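Local atomic coordinates of uncharacterized ATP-binding protein MJ1010 (Methanocaldococcus jannaschii DSM 2661, PDB entry 3BJO), a protein that is of unknown function but probably binds ATP, and carries at its C-terminus a domain of the helix-turn-helix clan. Residues N49-F54 against V71-K76; F80-P83 against L88-Q91; I10-E15 against V95-K100; K20-N25 against K76-L81. All blocks are in the same frame, centred on the assembly; numbering follows the deposited sequence.

Contact 1: residues N49-F54 against V71-K76; sequences NALKLF and VYLVKK
The carbonyl O of Leu-51, whose side chain meets Leu-73 across the contact, lies at the edge of the Phe-54 ring and in its plane. That same oxygen takes the backbone N-H of Phe-54, 2.9 Å from Leu-51 O to Phe-54 N, so one atom both bonds the turn and borders the ring. On the partner helix, one face of the Tyr-72 ring is lined by CG of Lys-76, 3.8 Å above the ring plane and displaced toward the rim.

Between these flat groups the contact itself is purely aliphatic. The methyl of Ala-50 points at Leu-73 and its CB comes to 4.1 Å from Leu-73 CD1. Leu-51 meets the same side chain with both branches: its CD2 lies 4.1 Å from Leu-73 CD1, and its CD1 lies 4.1 Å from Leu-73 CD2. The two leucines cross obliquely. In Leu-73, CG stands opposite the carbonyl carbon (chi1 -70°), and the fork it carries is turned so that CD1 serves both Ala-50 and Leu-51. An alanine at Leu-73 would remove both methyls and would probably open a gap between helices 44-52 and 67-75, leaving Ala-50 and Leu-51 without the methyls they pack on.

Leu-79, on the strand after helix 67-75, also touches Leu-51 and Leu-73, and Ile-65 covers Ala-50. The pairing thus belongs to the core of a helical domain with a beta hairpin, consistent with a winged-helix fold. With no polar bond across it and methyl separations above 4 Å, the contact relies on burial and shape rather than directional chemistry.

Contact 2: residues F80-P83 against L88-Q91; sequences FLYP and LKPQ
Phe-80 and Lys-89 pair across the antiparallel hairpin of strands 79-82 and 87-90, placed as the wing would be in a winged-helix domain. They form a hydrogen-bonded pair: Phe-80 N donates its N-H to Lys-89 O at 2.7 Å, almost in line with the C=O, while Lys-89 N returns a bond to Phe-80 O at 3.0 Å within the carbonyl plane. The neighbouring pair, Leu-81 with Leu-88, is non-hydrogen-bonded, and its side chains emerge on the other face of the sheet, where Leu-81 CD1 touches Leu-88 CD2 at 3.8 Å.

On the face of Phe-80 and Lys-89, the aliphatic stem of the lysine passes at about a right angle to the Tyr-82 side chain, with Lys-89 CG 3.9 Å from Tyr-82 CE2. Its ammonium end lies too far from the ring for more than a weak cation-pi attraction. Beyond the strand end, Gln-91 stacks on the Phe-80 ring, amide and ring planes only 7° apart. Its CG sits over the ring centre, 3.6 Å from the centroid, in a CH-pi contact, and the extended chain beyond it carries the amide across toward the CE1 side, where Gln-91 CD lies 3.5 Å from Phe-80 CE1.

A second shell sets these groups in place. Strand 60-61 bonds to the other edge of strand 87-90, the middle strand of the sheet, through Ile-60 and Leu-88, and Tyr-70 of helix 67-75 covers both leucines. The backbone of Gln-91 is bonded to Ile-78, while the stacked amide is held at its nitrogen, since Gln-91 NE2 donates to the carbonyl O of Leu-79.

Contact 3: residues I10-E15 against V95-K100; sequences ILLMDE and VWNAIK
Glu-15 of the long N-terminal helix 3-24 lies against Val-95 and Ala-98 of the C-terminal helix 93-102, a helix-helix packing in which the two short axes pass 8.8 Å apart at 57°. The backbones come nearest where Glu-15 faces Ala-98, a small residue that permits a CA separation of 6.3 Å.

From a CB directed at the partner helix, the glutamate chain starts with CG opposite its own backbone N (chi1 171°), which lays CG on the other backbone: Glu-15 CG is 3.7 Å from Val-95 N and 3.8 Å from Ala-98 CB. The chain then bends at chi2 (51°), carrying CD across the valine at a slant, and the tip oxygen OE2 reaches 3.7 Å from Val-95 CG2. These are packing contacts; the nearby Val-95 N is engaged by Ser-92 OG. Since Val-95 lies near the start of its helix, the helix dipole may nevertheless attract the carboxylate. An alanine here would keep only CB, and would probably leave Ala-98 and the flank of Val-95 without the aliphatic stem that covers them.

One turn earlier, Leu-12 crosses Asn-97 at about a right angle, its CD2 methyl 3.5 Å from Asn-97 ND2. The amide oxygen of Asn-97 is held by Arg-101 of its own helix, which helps to fix the rotation of the group, and Leu-94 covers the Leu-12 and Glu-15 side of the interface. The amide nitrogen is used through solvent: a water accepts from Asn-97 ND2 at 2.9 Å and donates to Leu-12 O at 2.6 Å, joining the helices.

Contact 4: residues K20-N25 against K76-L81; sequences KDFLSN and KNILFL
A Schellman motif ends helix 67-75 and presents Lys-76 and Ile-78 to Phe-22 of the N-terminal helix 3-24. Its C-prime residue, Asn-77, has positive phi (58°); Asn-77 N reaches back to Val-74 O and Ile-78 N to Leu-73 O, so the chain reverses and Ile-78 is turned toward the phenylalanine.

Ile-78 covers one face of the Phe-22 ring. Its CD1 methyl stands 4.2 Å from the ring centroid and almost on the normal, a CH-pi contact, while Ile-78 CG1 lies 4.2 Å from Phe-22 CZ. Both torsions help: CG1 sits beside the backbone N (chi1 -51°), and a further turn at chi2 brings CD1 over the ring centre. Lys-76 approaches the ring obliquely, with its CB 3.9 Å from Phe-22 CE1; the chain bends beyond CG, and its charged end leads away from Phe-22.

Behind the aromatic residue, the last turn of helix 3-24 is tied by Ser-24. Its OG donates to Lys-20 O at 2.9 Å while Ser-24 N bonds to Lys-20 O at 2.8 Å, the two arriving from opposite faces of the carbonyl plane. Ile-47 and Leu-73 also touch Phe-22, and Val-95 touches Ile-78, so four helices converge here.

No hydrogen bond joins the two segments: polar bonds close the helix end on one side and the Schellman turn on the other, and what passes between them is dispersion, a methyl over a ring and the aliphatic base of a lysine.

Overall arrangement
The centres of contacts 1 and 4 lie about 4 and 5 Å from the centre of the chain, those of contacts 2 and 3 about 10 and 11 Å. Burial is complete only in contact 1, where aliphatic groups alone meet. Contact 4 shares Lys-76 with it and adds an aromatic face; contact 2 uses the same strand 79-82 as contact 4 but is held by backbone hydrogen bonds and an amide stack. Contact 3 shares helix 3-24 with contact 4, and there polar side chains and a water enter. Phe-54 O bonded to Trp-96 NE1 links contacts 1 and 3, while Pro-90 packed on Trp-96 joins contacts 2 and 3.

Contact 1: residues N49-F54 against V71-K76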
# COMPACT_ATOMS: atom_id res chain seq x y z
N ASN A 49 1.43 3.34 9.28
CA ASN A 49 1.50 2.20 10.20
C ASN A 49 1.16 0.84 9.56
O ASN A 49 1.87 -0.11 9.78
CB ASN A 49 0.71 2.47 11.50
CG ASN A 49 1.43 3.51 12.38
OD1 ASN A 49 2.56 3.90 12.09
ND2 ASN A 49 0.78 3.95 13.44
N ALA A 50 0.10 0.79 8.73
CA ALA A 50 -0.29 -0.46 8.13
C ALA A 50 0.77 -0.90 7.11
O ALA A 50 1.15 -2.08 7.03
CB ALA A 50 -1.65 -0.29 7.40
N LEU A 51 1.22 0.04 6.30
CA LEU A 51 2.18 -0.29 5.23
C LEU A 51 3.53 -0.71 5.81
O LEU A 51 4.24 -1.53 5.24
CB LEU A 51 2.35 0.91 4.32
CG LEU A 51 1.18 1.13 3.35
CD1 LEU A 51 1.39 2.44 2.51
CD2 LEU A 51 0.97 -0.04 2.41
N LYS A 52 3.89 -0.14 6.96
CA LYS A 52 5.17 -0.45 7.55
C LYS A 52 5.21 -1.93 7.91
O LYS A 52 6.29 -2.54 7.98
CB LYS A 52 5.46 0.44 8.76
CG LYS A 52 6.25 1.70 8.37
CD LYS A 52 6.18 2.87 9.36
CE LYS A 52 6.67 2.58 10.72
NZ LYS A 52 7.11 3.84 11.47
N LEU A 53 4.04 -2.52 8.08
CA LEU A 53 3.96 -3.94 8.48
C LEU A 53 4.55 -4.82 7.36
O LEU A 53 5.07 -5.91 7.61
CB LEU A 53 2.51 -4.35 8.78
CG LEU A 53 1.87 -3.87 10.09
CD1 LEU A 53 0.37 -4.29 10.16
CD2 LEU A 53 2.62 -4.40 11.34
N PHE A 54 4.48 -4.32 6.14
CA PHE A 54 4.94 -5.09 4.99
C PHE A 54 6.45 -4.96 4.79
O PHE A 54 7.01 -5.54 3.86
CB PHE A 54 4.21 -4.58 3.74
CG PHE A 54 2.73 -4.95 3.71
CD1 PHE A 54 2.32 -6.15 3.10
CD2 PHE A 54 1.78 -4.15 4.33
CE1 PHE A 54 0.94 -6.53 3.10
CE2 PHE A 54 0.39 -4.51 4.31
CZ PHE A 54 -0.02 -5.70 3.69
N VAL A 71 -9.16 -1.21 3.24
CA VAL A 71 -10.08 -0.96 2.11
C VAL A 71 -9.58 0.22 1.24
O VAL A 71 -9.59 0.15 0.01
CB VAL A 71 -11.51 -0.71 2.56
CG1 VAL A 71 -12.35 -0.01 1.45
CG2 VAL A 71 -12.16 -2.04 2.96
N TYR A 72 -9.13 1.29 1.90
CA TYR A 72 -8.56 2.43 1.16
C TYR A 72 -7.35 1.96 0.35
O TYR A 72 -7.23 2.30 -0.82
CB TYR A 72 -8.20 3.57 2.15
CG TYR A 72 -7.54 4.80 1.52
CD1 TYR A 72 -8.29 5.72 0.80
CD2 TYR A 72 -6.17 5.01 1.62
CE1 TYR A 72 -7.67 6.86 0.19
CE2 TYR A 72 -5.56 6.13 1.03
CZ TYR A 72 -6.32 7.03 0.33
OH TYR A 72 -5.69 8.09 -0.26
N LEU A 73 -6.47 1.16 0.97
CA LEU A 73 -5.20 0.76 0.33
C LEU A 73 -5.44 -0.23 -0.83
O LEU A 73 -4.67 -0.29 -1.77
CB LEU A 73 -4.28 0.12 1.38
CG LEU A 73 -3.68 1.06 2.45
CD1 LEU A 73 -2.98 0.25 3.56
CD2 LEU A 73 -2.66 1.96 1.80
N VAL A 74 -6.53 -1.00 -0.74
CA VAL A 74 -6.95 -1.84 -1.85
C VAL A 74 -7.57 -0.97 -2.95
O VAL A 74 -7.21 -1.09 -4.10
CB VAL A 74 -7.93 -2.98 -1.38
CG1 VAL A 74 -8.46 -3.80 -2.62
CG2 VAL A 74 -7.20 -3.89 -0.40
N LYS A 75 -8.48 -0.07 -2.58
CA LYS A 75 -9.14 0.81 -3.55
C LYS A 75 -8.07 1.53 -4.37
O LYS A 75 -8.20 1.68 -5.59
CB LYS A 75 -9.99 1.85 -2.83
CG LYS A 75 -10.83 2.75 -3.74
CD LYS A 75 -11.05 4.15 -3.09
CE LYS A 75 -11.63 5.18 -4.11
NZ LYS A 75 -10.68 5.47 -5.25
N LYS A 76 -7.01 1.93 -3.67
CA LYS A 76 -5.92 2.70 -4.27
C LYS A 76 -4.83 1.88 -4.94
O LYS A 76 -3.78 2.43 -5.26
CB LYS A 76 -5.31 3.64 -3.21
CG LYS A 76 -6.28 4.72 -2.73
CD LYS A 76 -6.54 5.81 -3.78
CE LYS A 76 -7.81 6.61 -3.48
NZ LYS A 76 -8.13 7.72 -4.52

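Contact 2: residues F80-P83 against L88-Q91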
# COMPACT_ATOMS: atom_id res chain seq x y z
N PHE A 80 -3.59 -6.08 -2.35
CA PHE A 80 -4.66 -7.02 -2.66
C PHE A 80 -5.16 -7.66 -1.40
O PHE A 80 -4.36 -7.94 -0.52
CB PHE A 80 -4.15 -8.19 -3.54
CG PHE A 80 -4.06 -7.88 -4.99
CD1 PHE A 80 -5.13 -7.31 -5.66
CD2 PHE A 80 -2.88 -8.19 -5.71
CE1 PHE A 80 -5.03 -7.01 -7.04
CE2 PHE A 80 -2.77 -7.93 -7.09
CZ PHE A 80 -3.83 -7.33 -7.76
N LEU A 81 -6.46 -7.95 -1.37
CA LEU A 81 -7.12 -8.63 -0.24
C LEU A 81 -7.49 -10.07 -0.60
O LEU A 81 -8.02 -10.31 -1.69
CB LEU A 81 -8.41 -7.88 0.14
CG LEU A 81 -9.30 -8.41 1.29
CD1 LEU A 81 -8.52 -8.47 2.63
CD2 LEU A 81 -10.53 -7.53 1.43
N TYR A 82 -7.20 -11.00 0.31
CA TYR A 82 -7.60 -12.41 0.20
C TYR A 82 -8.52 -12.67 1.39
O TYR A 82 -8.04 -12.94 2.50
CB TYR A 82 -6.37 -13.32 0.23
CG TYR A 82 -5.41 -12.94 -0.85
CD1 TYR A 82 -5.50 -13.49 -2.14
CD2 TYR A 82 -4.44 -11.97 -0.62
CE1 TYR A 82 -4.61 -13.07 -3.16
CE2 TYR A 82 -3.58 -11.56 -1.60
CZ TYR A 82 -3.66 -12.09 -2.86
OH TYR A 82 -2.75 -11.63 -3.78
N PRO A 83 -9.83 -12.49 1.19
CA PRO A 83 -10.79 -12.47 2.31
C PRO A 83 -10.85 -13.81 3.03
O PRO A 83 -10.94 -13.83 4.26
CB PRO A 83 -12.12 -12.16 1.62
CG PRO A 83 -11.71 -11.44 0.34
CD PRO A 83 -10.50 -12.21 -0.09
N LEU A 88 -3.51 -9.74 3.36
CA LEU A 88 -3.33 -8.74 2.35
C LEU A 88 -1.90 -8.92 1.84
O LEU A 88 -1.01 -9.41 2.59
CB LEU A 88 -3.48 -7.35 3.01
CG LEU A 88 -4.86 -6.91 3.47
CD1 LEU A 88 -4.73 -6.08 4.79
CD2 LEU A 88 -5.51 -6.09 2.34
N LYS A 89 -1.66 -8.54 0.58
CA LYS A 89 -0.29 -8.54 0.03
C LYS A 89 -0.17 -7.28 -0.81
O LYS A 89 -1.17 -6.77 -1.27
CB LYS A 89 -0.03 -9.76 -0.89
CG LYS A 89 -0.01 -11.16 -0.19
CD LYS A 89 0.22 -12.32 -1.24
CE LYS A 89 0.20 -13.71 -0.58
NZ LYS A 89 0.34 -14.83 -1.61
N PRO A 90 1.07 -6.79 -1.06
CA PRO A 90 1.23 -5.70 -2.03
C PRO A 90 0.72 -6.12 -3.42
O PRO A 90 0.72 -7.31 -3.73
CB PRO A 90 2.75 -5.46 -2.07
CG PRO A 90 3.26 -6.00 -0.76
CD PRO A 90 2.36 -7.21 -0.47
N GLN A 91 0.25 -5.18 -4.23
CA GLN A 91 -0.35 -5.57 -5.52
C GLN A 91 0.66 -6.07 -6.50
O GLN A 91 0.29 -6.69 -7.47
CB GLN A 91 -1.18 -4.47 -6.16
CG GLN A 91 -2.54 -4.40 -5.56
CD GLN A 91 -3.57 -3.90 -6.51
OE1 GLN A 91 -3.29 -3.70 -7.71
NE2 GLN A 91 -4.81 -3.70 -6.00

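Contact 3: residues I10-E15 against V95-K100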
# COMPACT_ATOMS: atom_id res chain seq x y z
N ILE A 10 13.92 0.52 -14.09
CA ILE A 10 12.90 1.51 -14.46
C ILE A 10 11.60 1.30 -13.71
O ILE A 10 11.05 2.22 -13.11
CB ILE A 10 12.61 1.50 -15.97
CG1 ILE A 10 13.83 1.98 -16.78
CG2 ILE A 10 11.40 2.42 -16.33
CD1 ILE A 10 14.48 3.22 -16.18
N LEU A 11 11.12 0.06 -13.71
CA LEU A 11 9.80 -0.27 -13.17
C LEU A 11 9.83 -0.04 -11.66
O LEU A 11 8.87 0.46 -11.08
CB LEU A 11 9.41 -1.70 -13.54
CG LEU A 11 9.21 -2.00 -15.05
CD1 LEU A 11 8.90 -3.48 -15.35
CD2 LEU A 11 8.18 -1.04 -15.68
N LEU A 12 10.94 -0.42 -11.03
CA LEU A 12 11.14 -0.31 -9.59
C LEU A 12 11.14 1.15 -9.11
O LEU A 12 10.43 1.49 -8.13
CB LEU A 12 12.44 -1.04 -9.17
CG LEU A 12 12.43 -2.61 -9.15
CD1 LEU A 12 13.80 -3.16 -9.11
CD2 LEU A 12 11.63 -3.12 -7.95
N MSE A 13 11.93 1.99 -9.77
CA MSE A 13 12.04 3.43 -9.50
C MSE A 13 10.72 4.15 -9.75
O MSE A 13 10.30 5.00 -8.95
CB MSE A 13 13.14 4.08 -10.35
CG MSE A 13 14.57 3.64 -10.05
SE MSE A 13 15.05 3.55 -8.09
CE MSE A 13 14.74 5.43 -7.57
N ASP A 14 10.08 3.86 -10.87
CA ASP A 14 8.77 4.41 -11.15
C ASP A 14 7.79 4.16 -10.01
O ASP A 14 7.02 5.05 -9.67
CB ASP A 14 8.22 3.78 -12.45
CG ASP A 14 6.85 4.31 -12.83
OD1 ASP A 14 6.75 5.53 -13.18
OD2 ASP A 14 5.88 3.48 -12.83
N GLU A 15 7.78 2.95 -9.43
CA GLU A 15 6.79 2.61 -8.45
C GLU A 15 7.14 3.31 -7.16
O GLU A 15 6.27 3.66 -6.42
CB GLU A 15 6.69 1.10 -8.20
CG GLU A 15 5.76 0.71 -6.97
CD GLU A 15 4.36 1.36 -7.01
OE1 GLU A 15 3.84 1.59 -8.13
OE2 GLU A 15 3.80 1.68 -5.94
N VAL A 95 5.49 -2.78 -5.79
CA VAL A 95 4.85 -2.11 -4.67
C VAL A 95 5.60 -2.53 -3.40
O VAL A 95 5.95 -1.67 -2.62
CB VAL A 95 3.30 -2.39 -4.57
CG1 VAL A 95 2.77 -1.74 -3.30
CG2 VAL A 95 2.52 -1.83 -5.85
N TRP A 96 5.83 -3.83 -3.20
CA TRP A 96 6.59 -4.29 -2.02
C TRP A 96 7.94 -3.61 -1.86
O TRP A 96 8.29 -3.08 -0.79
CB TRP A 96 6.77 -5.82 -2.03
CG TRP A 96 7.16 -6.40 -0.69
CD1 TRP A 96 6.66 -6.05 0.55
CD2 TRP A 96 8.10 -7.45 -0.46
NE1 TRP A 96 7.25 -6.82 1.54
CE2 TRP A 96 8.13 -7.68 0.95
CE3 TRP A 96 8.92 -8.22 -1.31
CZ2 TRP A 96 8.95 -8.67 1.54
CZ3 TRP A 96 9.76 -9.17 -0.72
CH2 TRP A 96 9.77 -9.39 0.69
N ASN A 97 8.73 -3.65 -2.94
CA ASN A 97 10.02 -3.02 -2.91
C ASN A 97 9.89 -1.53 -2.54
O ASN A 97 10.67 -1.01 -1.75
CB ASN A 97 10.71 -3.14 -4.27
CG ASN A 97 12.08 -2.48 -4.27
OD1 ASN A 97 13.00 -2.94 -3.58
ND2 ASN A 97 12.18 -1.33 -4.96
N ALA A 98 8.93 -0.84 -3.14
CA ALA A 98 8.77 0.59 -2.85
C ALA A 98 8.49 0.82 -1.34
O ALA A 98 9.10 1.68 -0.68
CB ALA A 98 7.66 1.14 -3.74
N ILE A 99 7.57 0.05 -0.77
CA ILE A 99 7.33 0.14 0.67
C ILE A 99 8.64 0.01 1.49
O ILE A 99 8.92 0.80 2.42
CB ILE A 99 6.29 -0.92 1.14
CG1 ILE A 99 4.90 -0.59 0.60
CG2 ILE A 99 6.28 -1.07 2.71
CD1 ILE A 99 3.93 -1.82 0.62
N LYS A 100 9.43 -1.00 1.16
CA LYS A 100 10.68 -1.30 1.88
C LYS A 100 11.74 -0.19 1.69
O LYS A 100 12.58 0.04 2.56
CB LYS A 100 11.27 -2.63 1.39
CG LYS A 100 10.39 -3.88 1.63
CD LYS A 100 10.94 -5.13 0.90
CE LYS A 100 11.95 -5.89 1.75
NZ LYS A 100 12.14 -7.31 1.30
O HOH W 1 9.87 -0.35 -6.38

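Contact 4: residues K20-N25 against K76-L81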
# COMPACT_ATOMS: atom_id res chain seq x y z
N LYS A 20 5.56 7.42 -3.30
CA LYS A 20 5.91 8.71 -2.68
C LYS A 20 4.85 9.79 -2.93
O LYS A 20 4.52 10.57 -2.02
CB LYS A 20 7.26 9.24 -3.21
CG LYS A 20 8.45 8.66 -2.50
CD LYS A 20 9.73 9.32 -3.02
CE LYS A 20 10.96 9.08 -2.15
NZ LYS A 20 12.16 9.64 -2.87
N ASP A 21 4.36 9.83 -4.17
CA ASP A 21 3.28 10.72 -4.54
C ASP A 21 1.99 10.35 -3.78
O ASP A 21 1.32 11.23 -3.25
CB ASP A 21 3.00 10.65 -6.05
CG ASP A 21 4.02 11.46 -6.89
OD1 ASP A 21 5.05 11.97 -6.36
OD2 ASP A 21 3.78 11.61 -8.12
N PHE A 22 1.64 9.06 -3.77
CA PHE A 22 0.48 8.57 -3.00
C PHE A 22 0.54 9.07 -1.56
O PHE A 22 -0.46 9.55 -0.99
CB PHE A 22 0.45 7.01 -3.00
CG PHE A 22 -0.52 6.41 -1.98
CD1 PHE A 22 -1.90 6.42 -2.20
CD2 PHE A 22 -0.05 5.87 -0.81
CE1 PHE A 22 -2.77 5.88 -1.29
CE2 PHE A 22 -0.92 5.33 0.16
CZ PHE A 22 -2.29 5.32 -0.11
N LEU A 23 1.71 8.90 -0.95
CA LEU A 23 1.85 9.15 0.48
C LEU A 23 1.89 10.67 0.73
O LEU A 23 1.29 11.15 1.68
CB LEU A 23 3.15 8.51 0.98
CG LEU A 23 3.19 6.98 1.07
CD1 LEU A 23 4.56 6.55 1.57
CD2 LEU A 23 2.08 6.55 2.03
N SER A 24 2.55 11.41 -0.16
CA SER A 24 2.61 12.88 -0.01
C SER A 24 1.23 13.53 -0.14
O SER A 24 0.94 14.54 0.49
CB SER A 24 3.56 13.50 -1.01
OG SER A 24 4.88 13.11 -0.71
N ASN A 25 0.36 12.92 -0.92
CA ASN A 25 -1.01 13.43 -1.14
C ASN A 25 -1.78 13.37 0.16
O ASN A 25 -2.82 14.00 0.31
CB ASN A 25 -1.72 12.52 -2.14
CG ASN A 25 -3.14 13.00 -2.47
OD1 ASN A 25 -3.34 14.13 -2.97
ND2 ASN A 25 -4.12 12.14 -2.20
N LYS A 76 -7.01 1.93 -3.67
CA LYS A 76 -5.92 2.70 -4.27
C LYS A 76 -4.83 1.88 -4.94
O LYS A 76 -3.78 2.43 -5.26
CB LYS A 76 -5.31 3.64 -3.21
CG LYS A 76 -6.28 4.72 -2.73
CD LYS A 76 -6.54 5.81 -3.78
CE LYS A 76 -7.81 6.61 -3.48
NZ LYS A 76 -8.13 7.72 -4.52
N ASN A 77 -5.10 0.59 -5.14
CA ASN A 77 -4.21 -0.35 -5.81
C ASN A 77 -2.84 -0.50 -5.21
O ASN A 77 -1.87 -0.73 -5.93
CB ASN A 77 -4.07 0.00 -7.30
CG ASN A 77 -5.40 0.12 -7.96
OD1 ASN A 77 -6.17 -0.84 -7.99
ND2 ASN A 77 -5.69 1.31 -8.47
N ILE A 78 -2.76 -0.36 -3.89
CA ILE A 78 -1.51 -0.59 -3.18
C ILE A 78 -1.44 -2.05 -2.75
O ILE A 78 -0.37 -2.66 -2.79
CB ILE A 78 -1.35 0.35 -1.92
CG1 ILE A 78 -1.60 1.84 -2.28
CG2 ILE A 78 0.03 0.17 -1.28
CD1 ILE A 78 -0.68 2.43 -3.33
N LEU A 79 -2.57 -2.59 -2.30
CA LEU A 79 -2.64 -3.92 -1.70
C LEU A 79 -3.72 -4.75 -2.40
O LEU A 79 -4.63 -4.18 -2.98
CB LEU A 79 -3.03 -3.75 -0.22
CG LEU A 79 -1.94 -3.67 0.88
CD1 LEU A 79 -0.58 -3.21 0.50
CD2 LEU A 79 -2.43 -2.95 2.09
N PHE A 80 -3.59 -6.08 -2.35
CA PHE A 80 -4.66 -7.02 -2.66
C PHE A 80 -5.16 -7.66 -1.40
O PHE A 80 -4.36 -7.94 -0.52
CB PHE A 80 -4.15 -8.19 -3.54
CG PHE A 80 -4.06 -7.88 -4.99
CD1 PHE A 80 -5.13 -7.31 -5.66
CD2 PHE A 80 -2.88 -8.19 -5.71
CE1 PHE A 80 -5.03 -7.01 -7.04
CE2 PHE A 80 -2.77 -7.93 -7.09
CZ PHE A 80 -3.83 -7.33 -7.76
N LEU A 81 -6.46 -7.95 -1.37
CA LEU A 81 -7.12 -8.63 -0.24
C LEU A 81 -7.49 -10.07 -0.60
O LEU A 81 -8.02 -10.31 -1.69
CB LEU A 81 -8.41 -7.88 0.14
CG LEU A 81 -9.30 -8.41 1.29
CD1 LEU A 81 -8.52 -8.47 2.63
CD2 LEU A 81 -10.53 -7.53 1.43